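PDB 3OTT: Two-component system sensor histidine kinase, which probably senses saccharides with its extracellular region and relays the signal as a histidine kinase and DNA-binding transcription regulator. Local coordinates for residues Glu20-Ser25 / Thr296-Ser301; Leu197-Arg202 / Leu237-Asn242; Glu696-Glu701 / Gly720-Ile725; Leu329-Lys334 / Leu603-Glu608. One frame throughout, in Å; residues are numbered along the deposited sequence.

Contact 1. Residues Glu20-Ser25 / Thr296-Ser301; sequences EASVVS and TDYGIS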
loop_
_atom_site.group_PDB
_atom_site.type_symbol
_atom_site.label_atom_id
_atom_site.label_comp_id
_atom_site.label_asym_id
_atom_site.label_seq_id
_atom_site.Cartn_x
_atom_site.Cartn_y
_atom_site.Cartn_z
ATOM N N GLU B 20 -8.678 -1.075 43.597
ATOM C CA GLU B 20 -9.575 -2.264 43.647
ATOM C C GLU B 20 -10.178 -2.793 42.311
ATOM O O GLU B 20 -11.069 -3.665 42.310
ATOM C CB GLU B 20 -10.692 -2.138 44.696
ATOM C CG GLU B 20 -11.340 -3.546 45.077
ATOM C CD GLU B 20 -10.880 -4.147 46.457
ATOM O OE1 GLU B 20 -10.382 -3.404 47.354
ATOM O OE2 GLU B 20 -11.046 -5.384 46.646
ATOM N N ALA B 21 -9.684 -2.283 41.196
ATOM C CA ALA B 21 -10.048 -2.836 39.925
ATOM C C ALA B 21 -9.376 -4.222 39.868
ATOM O O ALA B 21 -8.260 -4.389 40.306
ATOM C CB ALA B 21 -9.548 -1.947 38.842
ATOM N N SER B 22 -10.045 -5.233 39.384
ATOM C CA SER B 22 -9.344 -6.491 39.215
ATOM C C SER B 22 -9.799 -7.198 37.968
ATOM O O SER B 22 -9.064 -8.045 37.482
ATOM C CB SER B 22 -9.452 -7.373 40.449
ATOM O OG SER B 22 -10.801 -7.575 40.811
ATOM N N VAL B 23 -10.967 -6.799 37.433
ATOM C CA VAL B 23 -11.519 -7.330 36.173
ATOM C C VAL B 23 -11.179 -6.493 34.926
ATOM O O VAL B 23 -11.567 -5.325 34.818
ATOM C CB VAL B 23 -13.086 -7.553 36.244
ATOM C CG1 VAL B 23 -13.576 -8.230 35.011
ATOM C CG2 VAL B 23 -13.486 -8.420 37.442
ATOM N N VAL B 24 -10.506 -7.103 33.945
ATOM C CA VAL B 24 -10.157 -6.389 32.722
ATOM C C VAL B 24 -11.030 -6.853 31.583
ATOM O O VAL B 24 -11.093 -8.048 31.292
ATOM C CB VAL B 24 -8.673 -6.564 32.409
ATOM C CG1 VAL B 24 -8.313 -6.119 30.991
ATOM C CG2 VAL B 24 -7.856 -5.839 33.416
ATOM N N SER B 25 -11.673 -5.950 30.875
ATOM C CA SER B 25 -12.606 -6.434 29.883
ATOM C C SER B 25 -12.191 -6.145 28.434
ATOM O O SER B 25 -12.855 -6.639 27.540
ATOM C CB SER B 25 -13.947 -5.775 30.138
ATOM O OG SER B 25 -13.703 -4.373 29.996
ATOM N N THR B 296 -8.556 -10.792 32.460
ATOM C CA THR B 296 -9.160 -11.833 33.180
ATOM C C THR B 296 -9.945 -11.253 34.344
ATOM O O THR B 296 -10.021 -10.036 34.541
ATOM C CB THR B 296 -8.128 -12.817 33.710
ATOM O OG1 THR B 296 -7.524 -12.234 34.859
ATOM C CG2 THR B 296 -7.013 -13.115 32.691
ATOM N N ASP B 297 -10.582 -12.168 35.072
ATOM C CA ASP B 297 -11.344 -11.851 36.212
ATOM C C ASP B 297 -10.431 -11.461 37.381
ATOM O O ASP B 297 -10.922 -10.988 38.377
ATOM C CB ASP B 297 -12.187 -13.075 36.619
ATOM C CG ASP B 297 -13.570 -12.686 37.052
ATOM O OD1 ASP B 297 -14.182 -11.849 36.366
ATOM O OD2 ASP B 297 -14.043 -13.212 38.078
ATOM N N TYR B 298 -9.111 -11.607 37.231
ATOM C CA TYR B 298 -8.196 -11.090 38.221
ATOM C C TYR B 298 -6.835 -10.690 37.613
ATOM O O TYR B 298 -5.885 -11.489 37.598
ATOM C CB TYR B 298 -8.094 -12.048 39.421
ATOM C CG TYR B 298 -7.198 -11.547 40.568
ATOM C CD1 TYR B 298 -7.573 -10.475 41.367
ATOM C CD2 TYR B 298 -5.964 -12.158 40.824
ATOM C CE1 TYR B 298 -6.729 -10.009 42.376
ATOM C CE2 TYR B 298 -5.146 -11.729 41.842
ATOM C CZ TYR B 298 -5.532 -10.659 42.604
ATOM O OH TYR B 298 -4.703 -10.251 43.595
ATOM N N GLY B 299 -6.726 -9.451 37.138
ATOM C CA GLY B 299 -5.474 -8.973 36.543
ATOM C C GLY B 299 -5.300 -9.324 35.055
ATOM O O GLY B 299 -6.221 -9.839 34.388
ATOM N N ILE B 300 -4.068 -9.179 34.591
ATOM C CA ILE B 300 -3.672 -9.288 33.207
ATOM C C ILE B 300 -2.504 -10.223 33.135
ATOM O O ILE B 300 -1.603 -10.163 33.941
ATOM C CB ILE B 300 -3.211 -7.890 32.705
ATOM C CG1 ILE B 300 -4.401 -6.995 32.507
ATOM C CG2 ILE B 300 -2.366 -7.947 31.425
ATOM C CD1 ILE B 300 -4.052 -5.509 32.573
ATOM N N SER B 301 -2.523 -11.090 32.139
ATOM C CA SER B 301 -1.431 -11.958 31.852
ATOM C C SER B 301 -0.878 -11.527 30.519
ATOM O O SER B 301 -1.613 -11.402 29.508
ATOM C CB SER B 301 -1.938 -13.406 31.782
ATOM O OG SER B 301 -1.760 -14.104 33.000
#
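The carbonyl oxygen of Ser22 is gripped from the 296-301 segment by two groups. The backbone N of Gly299 donates to Ser22 O at 2.7 Å, lying in the carbonyl plane with a nearly straight N-H...O angle of 167°. Tyr298 CA adds a weaker C-H contact, 3.3 Å from Ser22 O. A second backbone bond runs the other way, from Val24 N to Thr296 O at 3.0 Å. Between the two, Asp297 and Tyr298 turn the chain. Thr296 suits the start of this turn because its OG1 accepts from Tyr298 N, an ST turn, and donates to Gly299 O at 2.8 Å. Gly299 has a positive phi (85°) at which a beta carbon would press on the preceding carbonyl oxygen.

The side chains fill in around these bonds. Val23 lies alongside Asp297; with CG1 anti to the backbone N (chi1 -174°), Val23 CG2 stands beside that N and comes 3.7 Å from Asp297 OD1, an oxygen that also accepts from Trp282. With an alanine in place of Val23, both methyls beside Asp297 would go, which would probably open a gap along the carboxylate and leave its bond to Trp282 less shielded. Farther in, Val24 and Ile300 cross at about a right angle, Val24 CG2 3.8 Å from Ile300 CG1, and both rest on Ile37.

Strand 24-29 begins one propeller blade, whereas strands 292-296 and 300-303 belong to the blade that strand 13-15 completes. Since both joining bonds are main chain to main chain, this junction near the ring closure depends on backbone shape more than on polar side chains.

Contact 2. Residues Leu197-Arg202 / Leu237-Asn242; sequences LEDTTR and LALDGN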
loop_
_atom_site.group_PDB
_atom_site.type_symbol
_atom_site.label_atom_id
_atom_site.label_comp_id
_atom_site.label_asym_id
_atom_site.label_seq_id
_atom_site.Cartn_x
_atom_site.Cartn_y
_atom_site.Cartn_z
ATOM N N LEU B 197 -14.636 -13.414 15.327
ATOM C CA LEU B 197 -13.305 -13.039 14.884
ATOM C C LEU B 197 -13.089 -13.438 13.433
ATOM O O LEU B 197 -13.280 -14.625 13.028
ATOM C CB LEU B 197 -12.208 -13.677 15.755
ATOM C CG LEU B 197 -10.753 -13.314 15.355
ATOM C CD1 LEU B 197 -10.312 -11.889 15.754
ATOM C CD2 LEU B 197 -9.746 -14.332 15.884
ATOM N N GLU B 198 -12.661 -12.466 12.651
ATOM C CA GLU B 198 -12.335 -12.733 11.274
ATOM C C GLU B 198 -10.942 -13.295 11.193
ATOM O O GLU B 198 -10.064 -12.836 11.883
ATOM C CB GLU B 198 -12.388 -11.477 10.451
ATOM C CG GLU B 198 -12.065 -11.752 8.967
ATOM C CD GLU B 198 -11.902 -10.491 8.120
ATOM O OE1 GLU B 198 -11.476 -9.402 8.653
ATOM O OE2 GLU B 198 -12.183 -10.612 6.908
ATOM N N ASP B 199 -10.742 -14.272 10.300
ATOM C CA ASP B 199 -9.441 -14.908 10.066
ATOM C C ASP B 199 -9.214 -14.936 8.555
ATOM O O ASP B 199 -9.729 -15.828 7.889
ATOM C CB ASP B 199 -9.515 -16.366 10.576
ATOM C CG ASP B 199 -8.169 -17.094 10.542
ATOM O OD1 ASP B 199 -7.270 -16.662 9.804
ATOM O OD2 ASP B 199 -7.996 -18.089 11.291
ATOM N N THR B 200 -8.424 -13.998 8.022
ATOM C CA THR B 200 -8.159 -13.871 6.555
ATOM C C THR B 200 -7.274 -14.980 6.001
ATOM O O THR B 200 -7.297 -15.266 4.806
ATOM C CB THR B 200 -7.564 -12.508 6.205
ATOM O OG1 THR B 200 -6.429 -12.251 7.044
ATOM C CG2 THR B 200 -8.577 -11.436 6.502
ATOM N N THR B 201 -6.495 -15.627 6.853
ATOM C CA THR B 201 -5.633 -16.719 6.411
ATOM C C THR B 201 -6.427 -18.008 6.278
ATOM O O THR B 201 -6.238 -18.708 5.335
ATOM C CB THR B 201 -4.480 -16.957 7.373
ATOM O OG1 THR B 201 -3.725 -15.770 7.438
ATOM C CG2 THR B 201 -3.545 -18.109 6.871
ATOM N N ARG B 202 -7.323 -18.325 7.205
ATOM C CA ARG B 202 -8.215 -19.474 7.009
ATOM C C ARG B 202 -9.445 -19.101 6.190
ATOM O O ARG B 202 -10.203 -19.989 5.778
ATOM C CB ARG B 202 -8.625 -20.085 8.352
ATOM C CG ARG B 202 -7.434 -20.846 9.106
ATOM C CD ARG B 202 -7.821 -21.378 10.501
ATOM N NE ARG B 202 -6.599 -21.823 11.210
ATOM C CZ ARG B 202 -5.816 -21.073 12.010
ATOM N NH1 ARG B 202 -6.106 -19.806 12.297
ATOM N NH2 ARG B 202 -4.760 -21.623 12.591
ATOM N N LEU B 237 -11.700 -14.097 21.550
ATOM C CA LEU B 237 -10.985 -14.787 20.450
ATOM C C LEU B 237 -9.991 -13.773 19.943
ATOM O O LEU B 237 -10.329 -12.600 19.880
ATOM C CB LEU B 237 -11.931 -15.178 19.304
ATOM C CG LEU B 237 -13.113 -16.142 19.578
ATOM C CD1 LEU B 237 -14.240 -16.173 18.493
ATOM C CD2 LEU B 237 -12.594 -17.617 19.799
ATOM N N ALA B 238 -8.791 -14.245 19.588
ATOM C CA ALA B 238 -7.755 -13.496 18.868
ATOM C C ALA B 238 -6.880 -14.507 18.118
ATOM O O ALA B 238 -6.851 -15.715 18.459
ATOM C CB ALA B 238 -6.831 -12.707 19.884
ATOM N N LEU B 239 -6.106 -13.988 17.188
ATOM C CA LEU B 239 -5.050 -14.716 16.495
ATOM C C LEU B 239 -3.669 -14.221 16.889
ATOM O O LEU B 239 -3.445 -12.990 16.932
ATOM C CB LEU B 239 -5.143 -14.469 14.969
ATOM C CG LEU B 239 -6.447 -15.026 14.336
ATOM C CD1 LEU B 239 -6.660 -14.339 12.971
ATOM C CD2 LEU B 239 -6.393 -16.565 14.209
ATOM N N ASP B 240 -2.726 -15.142 17.056
ATOM C CA ASP B 240 -1.442 -14.758 17.488
ATOM C C ASP B 240 -0.486 -14.542 16.321
ATOM O O ASP B 240 -0.890 -14.627 15.157
ATOM C CB ASP B 240 -0.931 -15.685 18.592
ATOM C CG ASP B 240 -0.473 -17.051 18.073
ATOM O OD1 ASP B 240 -0.339 -17.275 16.839
ATOM O OD2 ASP B 240 -0.256 -17.894 18.949
ATOM N N GLY B 241 0.768 -14.222 16.614
ATOM C CA GLY B 241 1.719 -13.893 15.545
ATOM C C GLY B 241 2.017 -15.076 14.611
ATOM O O GLY B 241 2.382 -14.882 13.450
ATOM N N ASN B 242 1.887 -16.288 15.149
ATOM C CA ASN B 242 1.966 -17.525 14.387
ATOM C C ASN B 242 0.690 -17.856 13.544
ATOM O O ASN B 242 0.689 -18.838 12.849
ATOM C CB ASN B 242 2.270 -18.682 15.361
ATOM C CG ASN B 242 3.590 -18.463 16.182
ATOM O OD1 ASN B 242 4.513 -17.740 15.751
ATOM N ND2 ASN B 242 3.665 -19.087 17.379
#
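Leu197 and Leu239 form the apolar heart of this contact, CD2 of the first lying 3.7 Å from CG of the second. The main chain of the facing strand is touched as well, Leu197 CD2 lying 3.6 Å from Ala238 C; the leucine reaches there because CG stands anti to the backbone N (chi1 -179°). Nearer the start of the segments, Leu197 and Leu237 meet through their CB atoms at 3.9 Å. Branched, flexible leucines suit this place, where the strand axes are 7.5 Å apart and side chains must fill the interval.

The polar part belongs to the 197-202 segment and lies against the end of Leu239. Arg202 NH1 makes a salt bridge to Asp199 OD2 at 2.7 Å, using the syn lone pair, with the oxygen nearly in the guanidinium plane. Asp199 OD1 is met by Arg202 N at 3.1 Å from above the carboxylate plane, an Asx motif that fixes the turn after the strand. Leu239 CD2 comes 3.7 Å from Asp199 OD2 and also touches the edge of the guanidinium, a methyl group that may partly shield the ion pair.

Strands 193-199 and 232-239 each begin a four-stranded blade, running roughly parallel (25°) as adjacent inner strands of the first propeller. Leu197 and Leu239 both lean on Leu245 of strand 245-249, and Leu237 on Trp206 of strand 204-209. Trp206 also donates to Asp199 OD2, while Arg202 reaches across to the carbonyls of Gly243 and His257 in the next blade.

Contact 3. Residues Glu696-Glu701 / Gly720-Ile725; sequences EGMDKE and GNYQLI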
loop_
_atom_site.group_PDB
_atom_site.type_symbol
_atom_site.label_atom_id
_atom_site.label_comp_id
_atom_site.label_asym_id
_atom_site.label_seq_id
_atom_site.Cartn_x
_atom_site.Cartn_y
_atom_site.Cartn_z
ATOM N N GLU B 696 19.422 20.743 32.314
ATOM C CA GLU B 696 20.128 21.959 31.926
ATOM C C GLU B 696 19.680 23.147 32.760
ATOM O O GLU B 696 18.495 23.398 32.885
ATOM C CB GLU B 696 19.963 22.292 30.438
ATOM C CG GLU B 696 20.864 21.476 29.497
ATOM C CD GLU B 696 22.369 21.677 29.788
ATOM O OE1 GLU B 696 22.813 22.849 30.037
ATOM O OE2 GLU B 696 23.093 20.642 29.786
ATOM N N GLY B 697 20.651 23.844 33.350
ATOM C CA GLY B 697 20.382 24.949 34.272
ATOM C C GLY B 697 20.629 24.536 35.726
ATOM O O GLY B 697 20.525 25.356 36.653
ATOM N N MET B 698 20.979 23.263 35.909
ATOM C CA MET B 698 21.101 22.670 37.233
ATOM C C MET B 698 22.287 21.752 37.155
ATOM O O MET B 698 23.309 22.037 37.769
ATOM C CB MET B 698 19.810 21.941 37.627
ATOM C CG MET B 698 19.824 21.169 38.967
ATOM S SD MET B 698 20.173 22.236 40.365
ATOM C CE MET B 698 18.708 23.296 40.383
ATOM N N ASP B 699 22.173 20.692 36.370
ATOM C CA ASP B 699 23.212 19.674 36.233
ATOM C C ASP B 699 24.311 20.064 35.276
ATOM O O ASP B 699 24.060 20.700 34.246
ATOM C CB ASP B 699 22.628 18.365 35.719
ATOM C CG ASP B 699 21.810 17.656 36.759
ATOM O OD1 ASP B 699 22.311 17.389 37.882
ATOM O OD2 ASP B 699 20.654 17.369 36.452
ATOM N N LYS B 700 25.507 19.605 35.603
ATOM C CA LYS B 700 26.666 19.796 34.763
ATOM C C LYS B 700 27.002 18.504 34.027
ATOM O O LYS B 700 27.816 18.505 33.079
ATOM C CB LYS B 700 27.886 20.191 35.624
ATOM C CG LYS B 700 27.933 21.671 36.035
ATOM C CD LYS B 700 29.337 22.031 36.619
ATOM C CE LYS B 700 30.442 22.015 35.508
ATOM N NZ LYS B 700 31.843 22.023 36.060
ATOM N N GLU B 701 26.478 17.404 34.563
ATOM C CA GLU B 701 26.836 16.078 34.102
ATOM C C GLU B 701 25.597 15.227 34.009
ATOM O O GLU B 701 24.559 15.565 34.557
ATOM C CB GLU B 701 27.828 15.380 35.060
ATOM C CG GLU B 701 29.056 16.197 35.473
ATOM C CD GLU B 701 30.148 16.259 34.432
ATOM O OE1 GLU B 701 31.187 16.891 34.736
ATOM O OE2 GLU B 701 29.990 15.697 33.327
ATOM N N GLY B 720 13.214 30.192 37.087
ATOM C CA GLY B 720 14.119 30.180 35.962
ATOM C C GLY B 720 13.708 29.140 34.900
ATOM O O GLY B 720 12.651 28.488 34.987
ATOM N N ASN B 721 14.575 29.023 33.904
ATOM C CA ASN B 721 14.438 28.152 32.787
ATOM C C ASN B 721 15.352 26.949 32.929
ATOM O O ASN B 721 16.536 27.095 33.267
ATOM C CB ASN B 721 14.790 28.932 31.537
ATOM C CG ASN B 721 13.706 29.943 31.165
ATOM O OD1 ASN B 721 12.612 29.572 30.765
ATOM N ND2 ASN B 721 14.020 31.212 31.251
ATOM N N TYR B 722 14.795 25.770 32.681
ATOM C CA TYR B 722 15.535 24.496 32.699
ATOM C C TYR B 722 15.116 23.695 31.466
ATOM O O TYR B 722 14.122 24.045 30.797
ATOM C CB TYR B 722 15.245 23.675 33.969
ATOM C CG TYR B 722 15.417 24.447 35.236
ATOM C CD1 TYR B 722 14.323 25.073 35.861
ATOM C CD2 TYR B 722 16.669 24.562 35.829
ATOM C CE1 TYR B 722 14.489 25.792 37.027
ATOM C CE2 TYR B 722 16.845 25.277 37.008
ATOM C CZ TYR B 722 15.758 25.883 37.580
ATOM O OH TYR B 722 15.945 26.582 38.718
ATOM N N GLN B 723 15.871 22.648 31.170
ATOM C CA GLN B 723 15.545 21.746 30.062
ATOM C C GLN B 723 15.946 20.356 30.546
ATOM O O GLN B 723 17.108 20.143 30.849
ATOM C CB GLN B 723 16.313 22.147 28.784
ATOM C CG GLN B 723 16.065 21.253 27.609
ATOM C CD GLN B 723 16.876 21.633 26.378
ATOM O OE1 GLN B 723 18.078 21.379 26.317
ATOM N NE2 GLN B 723 16.209 22.209 25.367
ATOM N N LEU B 724 14.978 19.440 30.633
ATOM C CA LEU B 724 15.245 18.080 31.014
ATOM C C LEU B 724 15.602 17.269 29.761
ATOM O O LEU B 724 14.830 17.203 28.792
ATOM C CB LEU B 724 13.965 17.500 31.548
ATOM C CG LEU B 724 13.884 16.499 32.662
ATOM C CD1 LEU B 724 12.674 15.604 32.423
ATOM C CD2 LEU B 724 15.177 15.742 33.008
ATOM N N ILE B 725 16.752 16.620 29.792
ATOM C CA ILE B 725 17.155 15.803 28.673
ATOM C C ILE B 725 17.259 14.347 29.125
ATOM O O ILE B 725 17.932 14.044 30.111
ATOM C CB ILE B 725 18.472 16.312 28.067
ATOM C CG1 ILE B 725 18.308 17.782 27.623
ATOM C CG2 ILE B 725 18.951 15.415 26.917
ATOM C CD1 ILE B 725 19.687 18.506 27.302
#
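Tyr722 turns the edge of its ring to the bend at Glu696 and Gly697, with CE2 3.7 Å from Gly697 O and the carbonyl oxygen of Glu696 also near the ring plane. Its CG stands beside the backbone N (chi1 -51°), which swings the ring along the bend. Gly697 suits the site twice over: its phi is positive, and a beta carbon would run into Tyr722 CD2. Met698 approaches the ring obliquely and loosely, its CE 4.3 Å from Tyr722 CE2. Cut back to an alanine, Tyr722 would probably leave the bend at Gly697 without the ring edge packed beside it and the carbonyl of Ser718 without the hydroxyl that now bonds to it.

Both segments belong to the Y_Y_Y domain, an E-set beta-sandwich, and here strand 691-696 ends against strand 720-728. Glu696 and Gln723 form an antiparallel hydrogen-bonded pair, Glu696 N donating to Gln723 O at 2.8 Å and Gln723 N returning a longer bond of 3.2 Å to Glu696 O.

On the face that carries this pair, the two side chains touch at their bases, CB to CB at 4.0 Å, and then part. Glu696 has CG beside its backbone N (chi1 -79°), 3.9 Å from Ile725 CD1; a bend at the next torsion then turns the carboxylate away, to a weak, long ion pair with Arg694. Gln723 stays extended, and its NE2 donates to Asn743 OD1 on strand 740-746.

Contact 4. Residues Leu329-Lys334 / Leu603-Glu608; sequences LFRDSK and LFDPKE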
loop_
_atom_site.group_PDB
_atom_site.type_symbol
_atom_site.label_atom_id
_atom_site.label_comp_id
_atom_site.label_asym_id
_atom_site.label_seq_id
_atom_site.Cartn_x
_atom_site.Cartn_y
_atom_site.Cartn_z
ATOM N N LEU B 329 22.821 -5.229 -0.090
ATOM C CA LEU B 329 22.625 -4.329 1.025
ATOM C C LEU B 329 23.977 -3.657 1.255
ATOM O O LEU B 329 25.058 -4.281 1.099
ATOM C CB LEU B 329 22.212 -5.120 2.242
ATOM C CG LEU B 329 21.097 -6.152 2.010
ATOM C CD1 LEU B 329 20.969 -7.046 3.227
ATOM C CD2 LEU B 329 19.742 -5.493 1.677
ATOM N N PHE B 330 23.907 -2.355 1.533
ATOM C CA PHE B 330 25.064 -1.529 1.725
ATOM C C PHE B 330 24.670 -0.302 2.518
ATOM O O PHE B 330 23.583 0.227 2.378
ATOM C CB PHE B 330 25.665 -1.136 0.377
ATOM C CG PHE B 330 27.046 -0.525 0.488
ATOM C CD1 PHE B 330 28.175 -1.342 0.644
ATOM C CD2 PHE B 330 27.217 0.887 0.438
ATOM C CE1 PHE B 330 29.479 -0.754 0.755
ATOM C CE2 PHE B 330 28.485 1.481 0.560
ATOM C CZ PHE B 330 29.616 0.669 0.736
ATOM N N ARG B 331 25.537 0.131 3.394
ATOM C CA ARG B 331 25.349 1.407 4.087
ATOM C C ARG B 331 26.602 2.264 3.783
ATOM O O ARG B 331 27.727 1.821 3.997
ATOM C CB ARG B 331 25.218 1.172 5.601
ATOM C CG ARG B 331 24.647 2.359 6.347
ATOM C CD ARG B 331 24.936 2.323 7.790
ATOM N NE ARG B 331 24.177 3.355 8.469
ATOM C CZ ARG B 331 24.388 3.685 9.747
ATOM N NH1 ARG B 331 25.340 3.049 10.411
ATOM N NH2 ARG B 331 23.670 4.631 10.353
ATOM N N ASP B 332 26.415 3.487 3.275
ATOM C CA ASP B 332 27.554 4.269 2.869
ATOM C C ASP B 332 28.238 5.042 4.000
ATOM O O ASP B 332 27.732 5.118 5.120
ATOM C CB ASP B 332 27.243 5.150 1.649
ATOM C CG ASP B 332 26.315 6.254 1.957
ATOM O OD1 ASP B 332 26.128 6.596 3.149
ATOM O OD2 ASP B 332 25.749 6.788 0.977
ATOM N N SER B 333 29.391 5.608 3.672
ATOM C CA SER B 333 30.155 6.437 4.588
ATOM C C SER B 333 29.323 7.622 5.143
ATOM O O SER B 333 29.492 7.925 6.284
ATOM C CB SER B 333 31.506 6.857 3.974
ATOM O OG SER B 333 31.301 7.752 2.881
ATOM N N LYS B 334 28.385 8.222 4.390
ATOM C CA LYS B 334 27.439 9.202 4.972
ATOM C C LYS B 334 26.235 8.613 5.827
ATOM O O LYS B 334 25.447 9.376 6.391
ATOM C CB LYS B 334 26.843 10.135 3.923
ATOM C CG LYS B 334 27.783 10.870 2.974
ATOM C CD LYS B 334 27.088 11.045 1.586
ATOM C CE LYS B 334 27.749 12.116 0.709
ATOM N NZ LYS B 334 29.118 11.707 0.275
ATOM N N LEU B 603 24.404 -8.165 5.248
ATOM C CA LEU B 603 25.240 -6.999 5.535
ATOM C C LEU B 603 25.510 -6.875 7.028
ATOM O O LEU B 603 24.573 -6.768 7.855
ATOM C CB LEU B 603 24.573 -5.698 5.048
ATOM C CG LEU B 603 25.268 -4.327 5.375
ATOM C CD1 LEU B 603 26.589 -4.132 4.605
ATOM C CD2 LEU B 603 24.390 -3.120 5.127
ATOM N N PHE B 604 26.794 -6.876 7.382
ATOM C CA PHE B 604 27.208 -6.548 8.728
ATOM C C PHE B 604 27.450 -5.050 8.869
ATOM O O PHE B 604 28.278 -4.508 8.156
ATOM C CB PHE B 604 28.509 -7.267 9.031
ATOM C CG PHE B 604 29.044 -6.990 10.410
ATOM C CD1 PHE B 604 28.210 -6.995 11.519
ATOM C CD2 PHE B 604 30.414 -6.745 10.601
ATOM C CE1 PHE B 604 28.727 -6.722 12.838
ATOM C CE2 PHE B 604 30.925 -6.472 11.898
ATOM C CZ PHE B 604 30.064 -6.443 12.998
ATOM N N ASP B 605 26.738 -4.391 9.788
ATOM C CA ASP B 605 27.010 -2.980 10.154
ATOM C C ASP B 605 27.792 -2.908 11.473
ATOM O O ASP B 605 27.219 -3.121 12.541
ATOM C CB ASP B 605 25.728 -2.139 10.284
ATOM C CG ASP B 605 26.026 -0.585 10.406
ATOM O OD1 ASP B 605 27.098 -0.072 9.949
ATOM O OD2 ASP B 605 25.145 0.129 10.936
ATOM N N PRO B 606 29.100 -2.610 11.400
ATOM C CA PRO B 606 29.933 -2.606 12.602
ATOM C C PRO B 606 29.517 -1.529 13.601
ATOM O O PRO B 606 29.628 -1.757 14.796
ATOM C CB PRO B 606 31.353 -2.333 12.067
ATOM C CG PRO B 606 31.318 -2.627 10.651
ATOM C CD PRO B 606 29.892 -2.331 10.192
ATOM N N LYS B 607 29.032 -0.380 13.122
ATOM C CA LYS B 607 28.553 0.698 14.015
ATOM C C LYS B 607 27.388 0.248 14.903
ATOM O O LYS B 607 27.395 0.464 16.119
ATOM C CB LYS B 607 28.133 1.949 13.220
ATOM C CG LYS B 607 29.258 2.699 12.490
ATOM C CD LYS B 607 28.666 3.774 11.543
ATOM C CE LYS B 607 29.678 4.901 11.236
ATOM N NZ LYS B 607 30.606 4.534 10.116
ATOM N N GLU B 608 26.374 -0.367 14.306
ATOM C CA GLU B 608 25.196 -0.727 15.106
ATOM C C GLU B 608 25.324 -2.106 15.732
ATOM O O GLU B 608 24.369 -2.614 16.310
ATOM C CB GLU B 608 23.911 -0.633 14.271
ATOM C CG GLU B 608 23.654 0.728 13.626
ATOM C CD GLU B 608 23.266 1.826 14.604
ATOM O OE1 GLU B 608 22.756 1.511 15.725
ATOM O OE2 GLU B 608 23.472 3.022 14.232
#
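Leu329 and Leu603 pack closely at the base of this contact, CB to CB at 3.7 Å. Leu603 lies across the main chain of the facing strand: its CD2 is 3.7 Å from Phe330 N, and its CD1 sits near Leu329 O at 3.8 Å. With CG anti to the backbone N (chi1 175°), both methyls of Leu603 are carried along the strand, a branched apolar end that lets one side chain touch the main chain at two points. Leu329 in turn rests on Phe339 and Tyr612, which lie on the next strand of each sheet.

Toward the strand ends the packing gives way to charge. Arg331, extended as far as NE, places NH1 3.0 Å from Asp605 OD2 in a salt bridge whose guanidinium and carboxylate planes stand almost perpendicular, at 86°. Its NE donates to Gly335 O, which helps hold the planar group in place, and Tyr337 lies against both charged side chains. Farther out, among exposed residues, Lys607 crosses the arginine with CD 3.6 Å from Arg331 NH1 but keeps its ammonium away. Glu608 OE2 is a loose neighbour, 4.2 Å from Arg331 NH2 and beyond a salt bridge, though its charge may still steady the arginine.

Strands 326-331 and 601-605 each start a blade, the first and the last of the second propeller in sequence order. Strand 310-313 completes the last blade from the N-terminal side, so this contact lies at the ring closure characteristic of a beta-propeller.

Overall arrangement
Contacts 1 and 2 belong to the first propeller, contact 4 to the second and contact 3 to the sandwich that ends this extracellular piece. The three propeller contacts are partly buried and join neighbouring blades; contact 3, a surface contact whose centre is about 35 Å from the chain's centre, pairs strands within one sheet. Contacts 2 and 4 share a plan, inner strands meeting through leucines with an Asp-Arg pair toward the strand ends, but the ion pair lies within one segment in contact 2 and spans the two in contact 4. Contacts 1 and 3 rely on backbone bonds instead. Contacts 1 and 4 both lie at ring closures, with centres about 46 Å apart, and contact 2 is nested within the chain loop that contact 1 closes.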